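Local coordinates for protein SorB (Sorangium cellulosum, PDB 6B2V) that contributes the pyran synthase domain of module nine, described here, to the trans-acyltransferase polyketide assembly line for the antibiotic sorangicin, at residues I156-A160 with R161-E165; F203-D206 with P207-N211. All blocks are in the same frame, centred on the assembly; numbering follows the deposited sequence.

Contact 1 (I156-A160 with R161-E165); sequences IEVDA and RTRNE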
loop_
_atom_site.group_PDB
_atom_site.type_symbol
_atom_site.label_atom_id
_atom_site.label_comp_id
_atom_site.label_asym_id
_atom_site.label_seq_id
_atom_site.Cartn_x
_atom_site.Cartn_y
_atom_site.Cartn_z
ATOM N N ILE A 156 -4.543 20.609 13.536
ATOM C CA ILE A 156 -3.117 20.749 13.596
ATOM C C ILE A 156 -2.482 20.598 12.218
ATOM O O ILE A 156 -2.650 19.621 11.576
ATOM C CB ILE A 156 -2.527 19.683 14.580
ATOM C CG1 ILE A 156 -3.105 19.837 15.986
ATOM C CG2 ILE A 156 -1.032 19.812 14.703
ATOM C CD1 ILE A 156 -2.980 18.579 16.768
ATOM N N GLU A 157 -1.730 21.621 11.825
ATOM C CA GLU A 157 -1.058 21.642 10.552
ATOM C C GLU A 157 0.411 21.320 10.748
ATOM O O GLU A 157 1.043 21.874 11.592
ATOM C CB GLU A 157 -1.189 23.018 9.929
ATOM C CG GLU A 157 -0.913 23.102 8.457
ATOM C CD GLU A 157 -1.310 24.466 7.875
ATOM O OE1 GLU A 157 -1.530 25.440 8.603
ATOM O OE2 GLU A 157 -1.422 24.525 6.686
ATOM N N VAL A 158 0.938 20.433 9.940
ATOM C CA VAL A 158 2.336 20.088 10.044
ATOM C C VAL A 158 3.149 20.112 8.777
ATOM O O VAL A 158 2.656 20.054 7.732
ATOM C CB VAL A 158 2.551 18.755 10.691
ATOM C CG1 VAL A 158 1.816 18.666 11.992
ATOM C CG2 VAL A 158 2.067 17.686 9.805
ATOM N N ASP A 159 4.446 20.241 8.967
ATOM C CA ASP A 159 5.414 20.224 7.895
ATOM C C ASP A 159 5.661 18.740 7.729
ATOM O O ASP A 159 6.391 18.153 8.418
ATOM C CB ASP A 159 6.634 20.955 8.417
ATOM C CG ASP A 159 7.839 20.859 7.533
ATOM O OD1 ASP A 159 7.856 20.154 6.545
ATOM O OD2 ASP A 159 8.808 21.492 7.952
ATOM N N ALA A 160 4.971 18.150 6.779
ATOM C CA ALA A 160 5.050 16.726 6.559
ATOM C C ALA A 160 6.429 16.230 6.222
ATOM O O ALA A 160 6.818 15.153 6.645
ATOM C CB ALA A 160 4.063 16.326 5.491
ATOM N N ARG A 161 7.151 16.992 5.444
ATOM C CA ARG A 161 8.478 16.550 5.121
ATOM C C ARG A 161 9.362 16.454 6.343
ATOM O O ARG A 161 9.881 15.419 6.650
ATOM C CB ARG A 161 9.097 17.561 4.158
ATOM C CG ARG A 161 10.445 17.173 3.584
ATOM C CD ARG A 161 11.157 18.322 2.934
ATOM N NE ARG A 161 10.559 18.847 1.736
ATOM C CZ ARG A 161 10.821 18.447 0.495
ATOM N NH1 ARG A 161 11.664 17.462 0.246
ATOM N NH2 ARG A 161 10.211 19.033 -0.511
ATOM N N THR A 162 9.434 17.534 7.097
ATOM C CA THR A 162 10.275 17.514 8.246
ATOM C C THR A 162 9.887 16.471 9.268
ATOM O O THR A 162 10.720 15.740 9.720
ATOM C CB THR A 162 10.293 18.910 8.904
ATOM O OG1 THR A 162 10.746 19.873 7.980
ATOM C CG2 THR A 162 11.179 18.925 10.082
ATOM N N ARG A 163 8.612 16.372 9.583
ATOM C CA ARG A 163 8.177 15.426 10.566
ATOM C C ARG A 163 8.376 13.975 10.218
ATOM O O ARG A 163 8.781 13.212 11.049
ATOM C CB ARG A 163 6.714 15.643 10.914
ATOM C CG ARG A 163 6.455 16.970 11.568
ATOM C CD ARG A 163 6.881 16.995 13.035
ATOM N NE ARG A 163 6.287 15.920 13.795
ATOM C CZ ARG A 163 5.082 15.984 14.334
ATOM N NH1 ARG A 163 4.358 17.064 14.196
ATOM N NH2 ARG A 163 4.610 14.980 15.009
ATOM N N ASN A 164 8.016 13.597 9.023
ATOM C CA ASN A 164 8.137 12.213 8.639
ATOM C C ASN A 164 9.551 11.752 8.446
ATOM O O ASN A 164 9.882 10.681 8.826
ATOM C CB ASN A 164 7.220 11.852 7.492
ATOM C CG ASN A 164 5.769 11.867 7.893
ATOM O OD1 ASN A 164 5.354 11.056 8.625
ATOM N ND2 ASN A 164 5.025 12.813 7.393
ATOM N N GLU A 165 10.391 12.612 7.880
ATOM C CA GLU A 165 11.806 12.314 7.672
ATOM C C GLU A 165 12.498 12.129 8.995
ATOM O O GLU A 165 13.309 11.289 9.151
ATOM C CB GLU A 165 12.499 13.397 6.864
ATOM C CG GLU A 165 12.222 13.356 5.379
ATOM C CD GLU A 165 13.018 14.393 4.614
ATOM O OE1 GLU A 165 13.654 15.233 5.255
ATOM O OE2 GLU A 165 13.010 14.382 3.410
HETATM O O HOH W 1 6.560 19.519 4.461
#
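D159 is the N-cap of helix 160-166, which follows edge strand 156-158, and its side chain grips T162. A chi1 of 171° turns the D159 carboxylate away from its own N and beside its carbonyl carbon, where it meets the first helical turn. Its OD1 accepts from T162 N at 3.1 Å, an almost straight bond that arrives from above the carboxylate plane. T162 OG1 donates to the other oxygen, OD2, in a short 2.5 Å bond, also from out of that plane, and a water bridges OD1 to R161 N. Both elements belong to the predicted C-terminal hotdog fold of the domain, and V158 ties the strand to strand 178-183 through L181. The helix takes over its own bonding with R163 N to D159 O at 3.1 Å, while A160 O is gripped twice by N164: the backbone N and ND2 reach it from opposite faces of the carbonyl plane, ND2 at 3.0 Å. This holds the amide of the buried N164, whose side chain packs on V215 and F219. R163, bent at both chi2 and chi3, brings NH1 to 3.7 Å from V158 CG1. The guanidinium of R161 instead heads away from the strand to a salt bridge with D174.

Contact 2 (F203-D206 with P207-N211); sequences FLLD and PNLGN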
loop_
_atom_site.group_PDB
_atom_site.type_symbol
_atom_site.label_atom_id
_atom_site.label_comp_id
_atom_site.label_asym_id
_atom_site.label_seq_id
_atom_site.Cartn_x
_atom_site.Cartn_y
_atom_site.Cartn_z
ATOM N N PHE A 203 2.082 0.516 -13.933
ATOM C CA PHE A 203 1.606 0.354 -12.574
ATOM C C PHE A 203 0.136 0.757 -12.419
ATOM O O PHE A 203 -0.240 1.733 -12.993
ATOM C CB PHE A 203 2.368 1.283 -11.631
ATOM C CG PHE A 203 3.761 0.859 -11.269
ATOM C CD1 PHE A 203 4.021 -0.320 -10.636
ATOM C CD2 PHE A 203 4.801 1.703 -11.463
ATOM C CE1 PHE A 203 5.292 -0.654 -10.262
ATOM C CE2 PHE A 203 6.072 1.377 -11.114
ATOM C CZ PHE A 203 6.315 0.189 -10.506
ATOM N N LEU A 204 -0.682 -0.012 -11.730
ATOM C CA LEU A 204 -2.009 0.446 -11.404
ATOM C C LEU A 204 -1.786 1.362 -10.190
ATOM O O LEU A 204 -2.088 2.534 -10.233
ATOM C CB LEU A 204 -2.943 -0.665 -11.084
ATOM C CG LEU A 204 -4.339 -0.257 -10.642
ATOM C CD1 LEU A 204 -4.954 0.819 -11.504
ATOM C CD2 LEU A 204 -5.241 -1.452 -10.594
ATOM N N LEU A 205 -1.169 0.812 -9.154
ATOM C CA LEU A 205 -0.740 1.616 -8.020
ATOM C C LEU A 205 0.804 1.699 -7.983
ATOM O O LEU A 205 1.425 0.802 -7.542
ATOM C CB LEU A 205 -1.228 1.039 -6.705
ATOM C CG LEU A 205 -0.969 1.859 -5.443
ATOM C CD1 LEU A 205 -1.555 3.255 -5.534
ATOM C CD2 LEU A 205 -1.509 1.138 -4.247
ATOM N N ASP A 206 1.354 2.818 -8.424
ATOM C CA ASP A 206 2.760 3.095 -8.362
ATOM C C ASP A 206 3.104 3.144 -6.875
ATOM O O ASP A 206 2.427 3.710 -6.115
ATOM C CB ASP A 206 3.053 4.503 -8.971
ATOM C CG ASP A 206 4.550 4.856 -9.086
ATOM O OD1 ASP A 206 5.333 4.921 -8.147
ATOM O OD2 ASP A 206 4.982 5.161 -10.147
ATOM N N PRO A 207 4.267 2.646 -6.533
ATOM C CA PRO A 207 4.669 2.619 -5.147
ATOM C C PRO A 207 4.758 3.999 -4.538
ATOM O O PRO A 207 4.538 4.110 -3.398
ATOM C CB PRO A 207 6.009 1.898 -5.201
ATOM C CG PRO A 207 5.844 0.983 -6.321
ATOM C CD PRO A 207 5.074 1.725 -7.345
ATOM N N ASN A 208 5.167 4.983 -5.293
ATOM C CA ASN A 208 5.249 6.309 -4.718
ATOM C C ASN A 208 3.869 6.848 -4.287
ATOM O O ASN A 208 3.765 7.496 -3.283
ATOM C CB ASN A 208 5.930 7.271 -5.686
ATOM C CG ASN A 208 7.442 7.091 -5.730
ATOM O OD1 ASN A 208 8.004 6.605 -4.832
ATOM N ND2 ASN A 208 8.042 7.467 -6.817
ATOM N N LEU A 209 2.872 6.612 -5.125
ATOM C CA LEU A 209 1.519 6.971 -4.807
ATOM C C LEU A 209 0.993 6.097 -3.652
ATOM O O LEU A 209 0.395 6.584 -2.792
ATOM C CB LEU A 209 0.610 6.870 -6.033
ATOM C CG LEU A 209 -0.885 7.185 -5.837
ATOM C CD1 LEU A 209 -1.101 8.538 -5.201
ATOM C CD2 LEU A 209 -1.549 7.160 -7.177
ATOM N N GLY A 210 1.270 4.806 -3.680
ATOM C CA GLY A 210 0.827 3.972 -2.588
ATOM C C GLY A 210 1.382 4.367 -1.241
ATOM O O GLY A 210 0.725 4.373 -0.303
ATOM N N ASN A 211 2.653 4.686 -1.234
ATOM C CA ASN A 211 3.281 5.180 -0.013
ATOM C C ASN A 211 2.694 6.519 0.433
ATOM O O ASN A 211 2.628 6.795 1.573
ATOM C CB ASN A 211 4.783 5.316 -0.185
ATOM C CG ASN A 211 5.496 4.005 0.000
ATOM O OD1 ASN A 211 6.513 3.800 -0.572
ATOM N ND2 ASN A 211 4.960 3.184 0.798
HETATM O O HOH W 2 6.493 7.768 -9.685
#
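D206 caps helix 207-225 through an Asx turn, its side chain accepting from the backbone two residues ahead, within the predicted C-terminal hotdog fold, where the loop after strand 187-192 runs into the helix. CG lies anti to the backbone N (chi1 -174°), which carries the carboxylate round to the helix start, and N208 N donates to OD1 at 2.9 Å along the lone pair that faces away from OD2. The D206 backbone works alongside: its O accepts from G210 N at 2.9 Å, completing the first helical turn. P207 follows the cap directly, a place where a helix loses no hydrogen bond to proline's missing N-H.

Apolar groups close the tight side. The F203 and P207 side chains cross at about a right angle, and P207 CD sits over the centre of one ring face, 3.7 Å from the F203 centroid and only 11° off the normal, a CH-pi contact. H28 meets the same phenyl ring with its plane nearly perpendicular. L205 packs against the turn, its CD1 4.0 Å from L209 CG and 3.7 Å from G210 N; lacking a side chain, G210 lets this leucine lie close against the helix backbone. V65 of helix 64-77 touches L205, and E69 takes the backbone N-H groups of L204 and L205.

The polar side is looser and partly exposed. N211, further along the helix, touches H58 and probably stands where dehydratases carry their catalytic aspartate, which works with a histidine of the N-terminal hotdog. N208 ND2 also bonds D57. A water links the polar ends of D206 and N208: it donates to D206 OD2 at 3.0 Å and accepts from N208 ND2 at 3.3 Å.

How the contacts relate
Both contacts are aspartate-capped helix starts in the predicted C-terminal hotdog region, contact 1 preceding contact 2 along the chain. Their centres lie 21 Å apart and their nearest atoms about 9 Å, so they do not touch. Helix 207-225 connects them: contact 2 forms its first turn, while R163 and N164 of contact 1 pack on its later residues V215, F219 and I223. Their settings differ. Contact 1 sits at the periphery, about 20 Å from the chain centre, whereas contact 2 is buried, about 7 Å from it. Contact 2 also borders helix 64-77 and H58, where the active site of related dehydratases would lie.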